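PDB 1EWQ: DNA mismatch repair protein MutS, which recognises and binds mismatched DNA in the mismatch repair pathway and has a weak ATPase activity. Local coordinates for residues E261-L266 and S290-P295; D270-V275 and T596-L601; L276-T281 and V538-V543; G556-V561 and K589-R594; L601-Q604 and F608-A611. All coordinates share one frame; numbering follows the deposited sequence.

Contact 1 of 5, residues E261-L266 and S290-P295; sequences EVFEPL and SWLRHP
Apolar packing carries this contact: the far end of the Phe263 ring pushes against the last turn of the helix that ends at Arg293. Its CZ atom lies 3.8 Å from CB of Leu292, and CE2 of the same ring is 4.1 Å from that CB, so the touch falls on the root of the leucine and not on its methyls. The two side chains cross obliquely. The backbone N of Arg293 lies at the ring edge, in plane, 4.0 Å from CZ of Phe263. Within its own loop the ring is backed by Val262, whose CG1 sits 3.8 Å above the plane and over its centre. With CG anti to the carbonyl carbon (chi1 -63°), the ring reaches out toward the helix.

No hydrogen bond crosses between the segments. Glu261 OE1 accepts from Leu266 N, on its anti side and tilted out of the carboxylate plane, at a very short 2.5 Å in the model, while Arg293 sends NH1 to the backbone O of Arg172.

Glu261, with positive phi and two bonds back into the preceding turn, closes helix 254-259 with a Schellman motif; the arrangement is a helix-terminating loop packed on the end of helix 282-293, within MutS domain III.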
# COMPACT_ATOMS: atom_id res chain seq x y z
N GLU C 261 -6.05 4.98 20.92
CA GLU C 261 -6.55 4.26 19.76
C GLU C 261 -8.08 4.29 19.70
O GLU C 261 -8.72 3.25 19.58
CB GLU C 261 -6.06 2.81 19.79
CG GLU C 261 -4.56 2.67 19.95
CD GLU C 261 -4.09 1.24 19.92
OE1 GLU C 261 -3.83 0.71 18.82
OE2 GLU C 261 -3.99 0.64 21.01
N VAL C 262 -8.65 5.48 19.80
CA VAL C 262 -10.10 5.62 19.75
C VAL C 262 -10.65 5.33 18.36
O VAL C 262 -11.59 4.54 18.20
CB VAL C 262 -10.54 7.04 20.16
CG1 VAL C 262 -12.06 7.16 20.06
CG2 VAL C 262 -10.08 7.35 21.58
N PHE C 263 -10.05 5.96 17.35
CA PHE C 263 -10.49 5.78 15.97
C PHE C 263 -9.47 5.07 15.09
O PHE C 263 -9.84 4.41 14.11
CB PHE C 263 -10.82 7.15 15.35
CG PHE C 263 -11.95 7.85 16.03
CD1 PHE C 263 -11.76 9.08 16.63
CD2 PHE C 263 -13.22 7.28 16.07
CE1 PHE C 263 -12.80 9.74 17.26
CE2 PHE C 263 -14.27 7.93 16.70
CZ PHE C 263 -14.06 9.16 17.30
N GLU C 264 -8.19 5.20 15.42
CA GLU C 264 -7.11 4.57 14.66
C GLU C 264 -6.22 3.77 15.58
O GLU C 264 -5.99 4.15 16.72
CB GLU C 264 -6.29 5.64 13.95
CG GLU C 264 -7.08 6.37 12.88
CD GLU C 264 -6.47 7.72 12.54
OE1 GLU C 264 -7.07 8.46 11.71
OE2 GLU C 264 -5.40 8.05 13.12
N PRO C 265 -5.70 2.63 15.10
CA PRO C 265 -4.82 1.76 15.88
C PRO C 265 -3.35 2.14 15.83
O PRO C 265 -2.91 2.84 14.91
CB PRO C 265 -5.07 0.40 15.25
CG PRO C 265 -5.16 0.76 13.79
CD PRO C 265 -6.04 2.01 13.80
N LEU C 266 -2.60 1.69 16.82
CA LEU C 266 -1.17 1.97 16.85
C LEU C 266 -0.44 0.84 16.15
O LEU C 266 0.43 1.08 15.30
CB LEU C 266 -0.68 2.10 18.30
CG LEU C 266 -1.08 3.38 19.04
CD1 LEU C 266 -0.69 3.25 20.49
CD2 LEU C 266 -0.40 4.59 18.41
N SER C 290 -19.84 10.66 16.30
CA SER C 290 -19.97 12.06 16.68
C SER C 290 -19.93 12.22 18.20
O SER C 290 -19.34 13.18 18.72
CB SER C 290 -21.28 12.62 16.14
OG SER C 290 -21.36 14.01 16.36
N TRP C 291 -20.55 11.27 18.90
CA TRP C 291 -20.59 11.27 20.36
C TRP C 291 -19.20 11.00 20.91
O TRP C 291 -18.77 11.62 21.87
CB TRP C 291 -21.59 10.23 20.88
CG TRP C 291 -23.04 10.61 20.68
CD1 TRP C 291 -23.53 11.70 20.02
CD2 TRP C 291 -24.19 9.89 21.16
NE1 TRP C 291 -24.90 11.71 20.05
CE2 TRP C 291 -25.33 10.61 20.75
CE3 TRP C 291 -24.36 8.71 21.90
CZ2 TRP C 291 -26.63 10.19 21.05
CZ3 TRP C 291 -25.66 8.29 22.21
CH2 TRP C 291 -26.78 9.03 21.78
N LEU C 292 -18.49 10.05 20.31
CA LEU C 292 -17.13 9.75 20.75
C LEU C 292 -16.20 10.93 20.46
O LEU C 292 -15.29 11.21 21.23
CB LEU C 292 -16.61 8.48 20.05
CG LEU C 292 -17.06 7.13 20.62
CD1 LEU C 292 -16.66 6.02 19.66
CD2 LEU C 292 -16.43 6.91 21.99
N ARG C 293 -16.42 11.62 19.34
CA ARG C 293 -15.58 12.76 18.97
C ARG C 293 -15.66 13.86 20.05
O ARG C 293 -14.65 14.48 20.39
CB ARG C 293 -16.03 13.36 17.62
CG ARG C 293 -14.89 13.88 16.75
CD ARG C 293 -15.35 14.93 15.73
NE ARG C 293 -16.51 14.52 14.94
CZ ARG C 293 -16.58 13.42 14.21
NH1 ARG C 293 -15.54 12.60 14.17
NH2 ARG C 293 -17.66 13.16 13.49
N HIS C 294 -16.86 14.08 20.58
CA HIS C 294 -17.08 15.10 21.60
C HIS C 294 -17.90 14.58 22.78
O HIS C 294 -19.12 14.74 22.82
CB HIS C 294 -17.82 16.30 20.99
CG HIS C 294 -17.04 17.01 19.94
ND1 HIS C 294 -16.16 18.04 20.22
CD2 HIS C 294 -16.98 16.83 18.60
CE1 HIS C 294 -15.59 18.45 19.11
NE2 HIS C 294 -16.08 17.74 18.11
N PRO C 295 -17.24 13.93 23.76
CA PRO C 295 -17.96 13.41 24.93
C PRO C 295 -18.57 14.61 25.67
O PRO C 295 -17.99 15.70 25.66
CB PRO C 295 -16.86 12.73 25.76
CG PRO C 295 -15.82 12.34 24.71
CD PRO C 295 -15.82 13.54 23.79

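Contact 2 of 5, residues D270-V275 and T596-L601; sequences DTLFSV and TALIAL
Leu272, in the first turn of a short helix, faces one side of helix 589-603, and its CA comes nearest to that of Leu598, 8.1 Å away. One methyl carries the whole contact. CD2 of Leu272 is 3.7 Å from CD2 of Leu598 and 3.8 Å from CD2 of Leu601, entering between two leucines that stand three residues apart on the same helical face. The approaches differ: Leu272 and Leu598 slide past each other in opposite directions, whereas Leu601 crosses Leu272 at a slant. The branches of Leu601 are set by a CG anti to its backbone N (chi1 176°), and those of Leu598 by a CG lying beside its own N (chi1 -68°), so the two side chains start in different directions yet both set a CD2 methyl against CD2 of Leu272.

All three leucines are buried, and the cluster joins MutS domain III, which holds residues 270-275, to the P-loop NTPase fold of domain V; helix 589-603 is the one that follows the predicted ATP-binding loop.

Thr271 holds the N-cap position of the short helix. Its O accepts from Ser274 OG at 2.9 Å and from Val275 N at 3.1 Å, both coming from the same face of the carbonyl plane. Ala597 packs against Leu658 and Leu660 of strand 657-662, and Phe273 against Leu288 and Leu292 of helix 282-293.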
# COMPACT_ATOMS: atom_id res chain seq x y z
N ASP C 270 -7.14 -3.75 17.12
CA ASP C 270 -8.48 -3.16 17.14
C ASP C 270 -8.50 -1.71 17.63
O ASP C 270 -7.50 -1.17 18.10
CB ASP C 270 -9.41 -3.98 18.03
CG ASP C 270 -9.67 -5.38 17.50
OD1 ASP C 270 -10.12 -5.50 16.34
OD2 ASP C 270 -9.43 -6.35 18.24
N THR C 271 -9.68 -1.12 17.54
CA THR C 271 -9.92 0.26 17.94
C THR C 271 -11.07 0.29 18.95
O THR C 271 -11.88 -0.64 19.01
CB THR C 271 -10.29 1.09 16.69
OG1 THR C 271 -9.09 1.60 16.09
CG2 THR C 271 -11.19 2.21 17.03
N LEU C 272 -11.14 1.34 19.77
CA LEU C 272 -12.24 1.45 20.72
C LEU C 272 -13.54 1.49 19.94
O LEU C 272 -14.54 0.88 20.32
CB LEU C 272 -12.14 2.72 21.56
CG LEU C 272 -13.38 2.94 22.43
CD1 LEU C 272 -13.45 1.84 23.50
CD2 LEU C 272 -13.35 4.31 23.08
N PHE C 273 -13.50 2.21 18.82
CA PHE C 273 -14.67 2.37 17.98
C PHE C 273 -15.08 1.06 17.32
O PHE C 273 -16.27 0.77 17.21
CB PHE C 273 -14.39 3.43 16.91
CG PHE C 273 -15.62 3.86 16.14
CD1 PHE C 273 -16.79 4.19 16.80
CD2 PHE C 273 -15.58 3.95 14.75
CE1 PHE C 273 -17.92 4.61 16.10
CE2 PHE C 273 -16.71 4.37 14.04
CZ PHE C 273 -17.88 4.70 14.72
N SER C 274 -14.11 0.26 16.89
CA SER C 274 -14.44 -1.01 16.25
C SER C 274 -15.06 -1.97 17.26
O SER C 274 -15.92 -2.78 16.90
CB SER C 274 -13.19 -1.65 15.62
OG SER C 274 -12.33 -2.17 16.61
N VAL C 275 -14.64 -1.87 18.52
CA VAL C 275 -15.17 -2.73 19.57
C VAL C 275 -16.54 -2.26 20.03
O VAL C 275 -17.45 -3.05 20.21
CB VAL C 275 -14.24 -2.74 20.81
CG1 VAL C 275 -14.94 -3.41 21.99
CG2 VAL C 275 -12.95 -3.46 20.49
N THR C 596 -8.29 3.26 32.24
CA THR C 596 -8.90 4.30 33.06
C THR C 596 -9.50 5.38 32.16
O THR C 596 -10.66 5.78 32.33
CB THR C 596 -7.86 4.94 33.99
OG1 THR C 596 -7.31 3.94 34.86
CG2 THR C 596 -8.49 6.05 34.82
N ALA C 597 -8.72 5.84 31.19
CA ALA C 597 -9.18 6.86 30.25
C ALA C 597 -10.35 6.34 29.42
O ALA C 597 -11.32 7.06 29.16
CB ALA C 597 -8.03 7.28 29.34
N LEU C 598 -10.27 5.08 29.00
CA LEU C 598 -11.34 4.53 28.18
C LEU C 598 -12.65 4.39 28.95
O LEU C 598 -13.72 4.69 28.41
CB LEU C 598 -10.92 3.19 27.57
CG LEU C 598 -9.82 3.36 26.52
CD1 LEU C 598 -9.30 1.99 26.07
CD2 LEU C 598 -10.37 4.16 25.35
N ILE C 599 -12.58 3.95 30.19
CA ILE C 599 -13.79 3.82 31.00
C ILE C 599 -14.46 5.19 31.13
O ILE C 599 -15.68 5.32 30.98
CB ILE C 599 -13.47 3.24 32.40
CG1 ILE C 599 -13.08 1.76 32.26
CG2 ILE C 599 -14.65 3.43 33.34
CD1 ILE C 599 -12.49 1.18 33.53
N ALA C 600 -13.64 6.21 31.41
CA ALA C 600 -14.12 7.59 31.56
C ALA C 600 -14.69 8.08 30.23
O ALA C 600 -15.72 8.75 30.18
CB ALA C 600 -12.98 8.50 32.01
N LEU C 601 -14.00 7.74 29.14
CA LEU C 601 -14.44 8.15 27.81
C LEU C 601 -15.80 7.55 27.49
O LEU C 601 -16.70 8.24 27.00
CB LEU C 601 -13.43 7.69 26.76
CG LEU C 601 -13.76 7.94 25.28
CD1 LEU C 601 -14.35 9.33 25.07
CD2 LEU C 601 -12.47 7.77 24.47

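Contact 3 of 5, residues L276-T281 and V538-V543; sequences LDETRT and VRYGYV
Glu278 and Arg539 form a salt bridge through a single nitrogen: NH1 of Arg539 lies 2.9 Å from OE1 of Glu278 and makes a weak, bent hydrogen bond of 3.1 Å to OE2 of the same carboxylate. NH1 thus sits before both oxygens, with the carboxylate at the edge of the guanidinium and the two planes 35° apart. A turn at chi3 (-71°) in the arginine chain swings NH1 back toward the glutamate, whose own chain is extended beyond CG.

OE2 has another partner in a water, which donates to it at 2.8 Å and accepts from Tyr540 OH at 3.0 Å. The water lies in the plane of the tyrosine ring, at its edge, and the carboxylate stands nearly upright to that ring, 81° between planes. Cutting Glu278 back to an alanine would probably leave Arg539 NH1 without its counter-charge and the bridging water without the acceptor that ties it to this loop.

Farther out, the aliphatic part of Arg539 backs the tyrosine, CB lying over the rim of one ring face. Glu278 also rests on Glu535 and Val536 of helix 514-540, and its O accepts from Arg323 NH1. This surface contact therefore fastens the loop between helices 272-276 and 282-293 to the C-terminal end of helix 514-540, where Arg557 binds the carbonyls of Tyr540 and Gly541.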
# COMPACT_ATOMS: atom_id res chain seq x y z
N LEU C 276 -16.67 -0.95 20.21
CA LEU C 276 -17.90 -0.34 20.69
C LEU C 276 -19.04 -0.39 19.68
O LEU C 276 -20.20 -0.58 20.05
CB LEU C 276 -17.64 1.12 21.04
CG LEU C 276 -18.11 1.69 22.38
CD1 LEU C 276 -18.38 3.19 22.21
CD2 LEU C 276 -19.37 0.98 22.86
N ASP C 277 -18.70 -0.20 18.41
CA ASP C 277 -19.69 -0.13 17.36
C ASP C 277 -20.35 -1.39 16.82
O ASP C 277 -19.75 -2.17 16.09
CB ASP C 277 -19.11 0.67 16.19
CG ASP C 277 -20.11 0.91 15.10
OD1 ASP C 277 -21.24 1.32 15.44
OD2 ASP C 277 -19.78 0.69 13.92
N GLU C 278 -21.62 -1.57 17.17
CA GLU C 278 -22.41 -2.70 16.70
C GLU C 278 -23.67 -2.09 16.08
O GLU C 278 -24.74 -2.71 16.03
CB GLU C 278 -22.80 -3.62 17.85
CG GLU C 278 -21.62 -4.11 18.65
CD GLU C 278 -21.92 -5.38 19.41
OE1 GLU C 278 -23.13 -5.70 19.59
OE2 GLU C 278 -20.96 -6.07 19.83
N THR C 279 -23.51 -0.85 15.62
CA THR C 279 -24.59 -0.10 15.01
C THR C 279 -25.10 -0.80 13.74
O THR C 279 -24.35 -1.45 13.04
CB THR C 279 -24.10 1.33 14.67
OG1 THR C 279 -25.22 2.13 14.27
CG2 THR C 279 -23.09 1.31 13.55
N ARG C 280 -26.39 -0.67 13.47
CA ARG C 280 -26.98 -1.30 12.30
C ARG C 280 -27.10 -0.41 11.06
O ARG C 280 -27.11 -0.90 9.94
CB ARG C 280 -28.34 -1.88 12.67
CG ARG C 280 -28.24 -3.16 13.51
CD ARG C 280 -27.54 -4.24 12.70
NE ARG C 280 -27.08 -5.39 13.47
CZ ARG C 280 -27.81 -6.46 13.75
NH1 ARG C 280 -29.07 -6.55 13.32
NH2 ARG C 280 -27.27 -7.46 14.45
N THR C 281 -27.16 0.90 11.26
CA THR C 281 -27.28 1.83 10.14
C THR C 281 -26.11 2.82 10.04
O THR C 281 -25.39 3.04 11.02
CB THR C 281 -28.56 2.66 10.26
OG1 THR C 281 -28.45 3.49 11.42
CG2 THR C 281 -29.76 1.75 10.42
N VAL C 538 -24.37 -5.96 26.98
CA VAL C 538 -24.82 -7.31 27.33
C VAL C 538 -23.79 -8.36 26.93
O VAL C 538 -23.49 -9.27 27.70
CB VAL C 538 -26.17 -7.67 26.65
CG1 VAL C 538 -26.53 -9.12 26.94
CG2 VAL C 538 -27.26 -6.77 27.19
N ARG C 539 -23.23 -8.21 25.74
CA ARG C 539 -22.25 -9.16 25.23
C ARG C 539 -20.90 -9.22 25.96
O ARG C 539 -20.31 -10.30 26.08
CB ARG C 539 -22.00 -8.87 23.74
CG ARG C 539 -20.85 -9.66 23.13
CD ARG C 539 -20.88 -9.57 21.61
NE ARG C 539 -22.01 -10.32 21.06
CZ ARG C 539 -22.93 -9.82 20.24
NH1 ARG C 539 -22.87 -8.56 19.85
NH2 ARG C 539 -23.91 -10.60 19.81
N TYR C 540 -20.42 -8.08 26.43
CA TYR C 540 -19.12 -8.02 27.08
C TYR C 540 -19.22 -7.80 28.58
O TYR C 540 -18.20 -7.64 29.25
CB TYR C 540 -18.29 -6.91 26.44
CG TYR C 540 -18.09 -7.10 24.95
CD1 TYR C 540 -18.20 -6.02 24.06
CD2 TYR C 540 -17.81 -8.36 24.42
CE1 TYR C 540 -18.05 -6.21 22.68
CE2 TYR C 540 -17.65 -8.55 23.04
CZ TYR C 540 -17.77 -7.48 22.18
OH TYR C 540 -17.64 -7.68 20.82
N GLY C 541 -20.44 -7.79 29.10
CA GLY C 541 -20.64 -7.60 30.53
C GLY C 541 -20.17 -6.25 31.07
O GLY C 541 -19.27 -6.22 31.92
N TYR C 542 -20.78 -5.16 30.58
CA TYR C 542 -20.45 -3.80 31.03
C TYR C 542 -21.51 -3.35 32.03
O TYR C 542 -22.62 -3.89 32.06
CB TYR C 542 -20.46 -2.80 29.87
CG TYR C 542 -19.37 -2.93 28.85
CD1 TYR C 542 -18.34 -3.87 28.98
CD2 TYR C 542 -19.35 -2.09 27.73
CE1 TYR C 542 -17.32 -3.96 28.02
CE2 TYR C 542 -18.34 -2.17 26.77
CZ TYR C 542 -17.34 -3.10 26.93
OH TYR C 542 -16.35 -3.17 25.98
N VAL C 543 -21.19 -2.33 32.82
CA VAL C 543 -22.17 -1.85 33.79
C VAL C 543 -22.41 -0.36 33.69
O VAL C 543 -21.58 0.38 33.15
CB VAL C 543 -21.72 -2.20 35.22
CG1 VAL C 543 -21.50 -3.71 35.33
CG2 VAL C 543 -20.45 -1.44 35.57
O HOH W 1 -18.31 -5.38 19.06

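Contact 4 of 5, residues G556-V561 and K589-R594; sequences GRHPVV and KSTFLR. With SO4 (sulfate ion), chain E.
The helix that leaves the predicted ATP-binding P-loop is met here, along its first turn and a half, by the loop following strand 551-556. His558 leads the contact: its CB lies 3.8 Å from CG2 of Thr591, and its ring atom CD2 is 3.9 Å from CB of Arg594. With CG anti to the backbone N (chi1 -170°), the imidazole reaches toward the helix and meets Arg594 slantwise at CB, while the extended arginine chain leads away. Val561 adds a looser touch, its CG2 4.4 Å from CG2 of Thr591.

Several groups fix the turn of the imidazole. Val560 N donates to ND1 of His558 at 3.0 Å, almost in the ring plane (6° out of it), and Val561 CG2 lies 3.5 Å above one face, toward the rim. Leu598 of the same helix also touches this ring, and Gln595 touches the His558 side chain. Were the imidazole exchanged for a leucine, Val560 N would probably lose its acceptor and the packing beside Arg594 CB would be disturbed.

At the helix start a sulfate ion, probably from the crystallisation liquor, is held by Ser590: the backbone N donates to O4 at 2.8 Å and OG to O1 at 2.7 Å. Met586 N binds it too, while Lys589 NZ turns to the carbonyls of Gly583 and Ile581. A strand-loop-helix whose backbone amides and serine hydroxyl cradle a tetrahedral anion is the pattern of a Walker A motif, consistent with the sulfate marking a nucleotide phosphate site.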
# COMPACT_ATOMS: atom_id res chain seq x y z
N GLY C 556 -12.06 -2.93 36.87
CA GLY C 556 -12.12 -2.36 35.54
C GLY C 556 -11.18 -3.09 34.60
O GLY C 556 -10.22 -3.72 35.05
N ARG C 557 -11.45 -3.01 33.30
CA ARG C 557 -10.62 -3.67 32.31
C ARG C 557 -10.54 -2.84 31.04
O ARG C 557 -11.45 -2.05 30.75
CB ARG C 557 -11.19 -5.04 31.95
CG ARG C 557 -12.17 -5.62 32.95
CD ARG C 557 -13.24 -6.34 32.19
NE ARG C 557 -14.56 -6.09 32.72
CZ ARG C 557 -15.68 -6.20 32.02
NH1 ARG C 557 -15.65 -6.56 30.75
NH2 ARG C 557 -16.84 -5.98 32.62
N HIS C 558 -9.46 -3.01 30.29
CA HIS C 558 -9.28 -2.29 29.04
C HIS C 558 -10.28 -2.94 28.07
O HIS C 558 -10.16 -4.11 27.74
CB HIS C 558 -7.85 -2.46 28.52
CG HIS C 558 -7.52 -1.57 27.36
ND1 HIS C 558 -8.20 -1.62 26.16
CD2 HIS C 558 -6.58 -0.60 27.22
CE1 HIS C 558 -7.68 -0.73 25.33
NE2 HIS C 558 -6.70 -0.10 25.94
N PRO C 559 -11.29 -2.18 27.62
CA PRO C 559 -12.32 -2.68 26.71
C PRO C 559 -11.83 -3.27 25.39
O PRO C 559 -12.53 -4.06 24.76
CB PRO C 559 -13.22 -1.46 26.50
CG PRO C 559 -12.26 -0.30 26.63
CD PRO C 559 -11.45 -0.73 27.84
N VAL C 560 -10.62 -2.89 24.97
CA VAL C 560 -10.08 -3.40 23.71
C VAL C 560 -9.14 -4.59 23.91
O VAL C 560 -9.27 -5.60 23.22
CB VAL C 560 -9.36 -2.29 22.93
CG1 VAL C 560 -8.80 -2.85 21.64
CG2 VAL C 560 -10.32 -1.14 22.65
N VAL C 561 -8.21 -4.46 24.85
CA VAL C 561 -7.26 -5.52 25.14
C VAL C 561 -7.98 -6.80 25.57
O VAL C 561 -7.68 -7.88 25.07
CB VAL C 561 -6.28 -5.11 26.27
CG1 VAL C 561 -5.42 -6.29 26.68
CG2 VAL C 561 -5.42 -3.95 25.80
N LYS C 589 1.20 -1.71 33.40
CA LYS C 589 1.03 -0.37 33.95
C LYS C 589 0.38 0.54 32.92
O LYS C 589 -0.58 1.26 33.23
CB LYS C 589 2.37 0.24 34.41
CG LYS C 589 3.06 -0.56 35.53
CD LYS C 589 3.98 0.29 36.42
CE LYS C 589 5.14 0.88 35.64
NZ LYS C 589 6.05 1.65 36.54
N SER C 590 0.87 0.49 31.68
CA SER C 590 0.33 1.34 30.63
C SER C 590 -1.12 1.02 30.30
O SER C 590 -1.92 1.92 30.06
CB SER C 590 1.17 1.22 29.36
OG SER C 590 2.40 1.86 29.57
N THR C 591 -1.43 -0.27 30.27
CA THR C 591 -2.78 -0.71 29.98
C THR C 591 -3.70 -0.21 31.09
O THR C 591 -4.85 0.16 30.83
CB THR C 591 -2.84 -2.25 29.88
OG1 THR C 591 -2.17 -2.67 28.69
CG2 THR C 591 -4.28 -2.74 29.84
N PHE C 592 -3.20 -0.20 32.33
CA PHE C 592 -3.98 0.26 33.46
C PHE C 592 -4.33 1.74 33.27
O PHE C 592 -5.45 2.16 33.52
CB PHE C 592 -3.20 0.07 34.76
CG PHE C 592 -3.95 0.48 35.99
CD1 PHE C 592 -5.14 -0.16 36.35
CD2 PHE C 592 -3.46 1.49 36.82
CE1 PHE C 592 -5.83 0.21 37.51
CE2 PHE C 592 -4.14 1.87 37.98
CZ PHE C 592 -5.33 1.22 38.33
N LEU C 593 -3.35 2.52 32.81
CA LEU C 593 -3.59 3.94 32.57
C LEU C 593 -4.64 4.10 31.48
O LEU C 593 -5.64 4.78 31.67
CB LEU C 593 -2.32 4.67 32.11
CG LEU C 593 -1.13 4.81 33.06
CD1 LEU C 593 -0.25 5.98 32.60
CD2 LEU C 593 -1.61 5.07 34.46
N ARG C 594 -4.42 3.46 30.34
CA ARG C 594 -5.35 3.57 29.22
C ARG C 594 -6.76 3.09 29.53
O ARG C 594 -7.72 3.72 29.10
CB ARG C 594 -4.82 2.83 28.00
CG ARG C 594 -3.48 3.34 27.45
CD ARG C 594 -3.09 2.58 26.20
NE ARG C 594 -1.71 2.85 25.80
CZ ARG C 594 -0.69 2.03 26.04
NH1 ARG C 594 -0.88 0.87 26.66
NH2 ARG C 594 0.53 2.39 25.66
S SO4 E . 4.17 -1.11 30.52
O1 SO4 E . 4.34 -0.02 29.54
O2 SO4 E . 4.85 -2.31 30.01
O3 SO4 E . 4.76 -0.74 31.81
O4 SO4 E . 2.74 -1.42 30.72

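Contact 5 of 5, residues L601-Q604 and F608-A611; sequences LLAQ and FVPA
Leu602 and Ala603 at the end of helix 589-603 meet the segment that folds back against them, their CA atoms 6.1 Å from the CA of Val609 and 6.3 Å from the CA of Phe608, respectively. The main bump is the CG1 methyl of Val609. It settles into the shallow hollow between two successive helix residues, 3.8 Å from CB of Leu602, 3.7 Å from the backbone N of Ala603 and 4.1 Å from CB of the same alanine. The small alanine lets the methyl come down close to the helix backbone. A chi1 of -56° in Val609 sets CG1 anti to its carbonyl carbon and leaves CG2 in the crowded position between N and C.

The second bump comes from the helix side: CD1 of Leu602 presses on the proline ring at CD of Pro610, 3.6 Å away, the two side chains crossing at about a right angle. Pro610 is the centre of an inverse gamma turn, which bends the chain at the very residue that is touched. Phe608 offers Leu602 its backbone, O standing 4.0 Å from CB, while its ring turns away to Leu306 and Val313 of helix 299-314.

Beyond the helix end, Gln604 NE2 donates to the carbonyls of Phe619 and Leu296. No hydrogen bond passes between 601-604 and 608-611; the union is aliphatic and buried, so it rests on close fit and on excluding water.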
# COMPACT_ATOMS: atom_id res chain seq x y z
N LEU C 601 -14.00 7.74 29.14
CA LEU C 601 -14.44 8.15 27.81
C LEU C 601 -15.80 7.55 27.49
O LEU C 601 -16.70 8.24 27.00
CB LEU C 601 -13.43 7.69 26.76
CG LEU C 601 -13.76 7.94 25.28
CD1 LEU C 601 -14.35 9.33 25.07
CD2 LEU C 601 -12.47 7.77 24.47
N LEU C 602 -15.95 6.25 27.78
CA LEU C 602 -17.21 5.56 27.52
C LEU C 602 -18.36 6.12 28.35
O LEU C 602 -19.46 6.31 27.85
CB LEU C 602 -17.04 4.05 27.78
CG LEU C 602 -16.15 3.28 26.81
CD1 LEU C 602 -15.96 1.84 27.30
CD2 LEU C 602 -16.77 3.29 25.43
N ALA C 603 -18.10 6.40 29.62
CA ALA C 603 -19.14 6.96 30.48
C ALA C 603 -19.61 8.33 29.99
O ALA C 603 -20.80 8.65 30.04
CB ALA C 603 -18.64 7.07 31.91
N GLN C 604 -18.67 9.15 29.51
CA GLN C 604 -19.06 10.48 29.06
C GLN C 604 -19.62 10.53 27.66
O GLN C 604 -19.87 11.60 27.08
CB GLN C 604 -17.89 11.45 29.28
CG GLN C 604 -17.78 11.78 30.79
CD GLN C 604 -16.67 12.73 31.15
OE1 GLN C 604 -15.63 12.30 31.66
NE2 GLN C 604 -16.87 14.02 30.90
N PHE C 608 -22.27 2.11 28.76
CA PHE C 608 -21.97 1.35 29.97
C PHE C 608 -20.45 1.15 29.86
O PHE C 608 -19.88 1.35 28.78
CB PHE C 608 -22.68 -0.00 29.95
CG PHE C 608 -24.10 0.04 30.46
CD1 PHE C 608 -24.89 1.15 30.27
CD2 PHE C 608 -24.64 -1.07 31.13
CE1 PHE C 608 -26.21 1.18 30.72
CE2 PHE C 608 -25.96 -1.06 31.58
CZ PHE C 608 -26.75 0.07 31.38
N VAL C 609 -19.79 0.74 30.94
CA VAL C 609 -18.33 0.58 30.89
C VAL C 609 -17.87 -0.80 31.37
O VAL C 609 -18.61 -1.51 32.05
CB VAL C 609 -17.65 1.68 31.75
CG1 VAL C 609 -18.10 3.07 31.27
CG2 VAL C 609 -18.02 1.49 33.22
N PRO C 610 -16.63 -1.19 31.02
CA PRO C 610 -16.06 -2.48 31.41
C PRO C 610 -15.56 -2.53 32.85
O PRO C 610 -14.39 -2.28 33.11
CB PRO C 610 -14.93 -2.68 30.40
CG PRO C 610 -14.46 -1.27 30.16
CD PRO C 610 -15.77 -0.52 30.02
N ALA C 611 -16.46 -2.85 33.78
CA ALA C 611 -16.10 -2.93 35.19
C ALA C 611 -17.23 -3.57 35.98
O ALA C 611 -18.31 -3.82 35.44
CB ALA C 611 -15.81 -1.53 35.74

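In the fold
From the N-terminal side, contact 1 closes a short loop within domain III, from 261-266 past helix 272-276 to the end of helix 282-293. Contacts 2 and 3 both start inside that loop and leave it, so each crosses contact 1. Contact 2 spans over 300 residues to helix 589-603; nested within its loop are contact 3, which reaches the end of helix 514-540, and contact 4, which ties the loop after strand 551-556 to the start of helix 589-603. Contact 5 begins at Leu601, where contact 2 ends, and closes a tight turn. Helix 589-603 serves contacts 2, 4 and 5; through contact 2 it joins domain III to the P-loop domain.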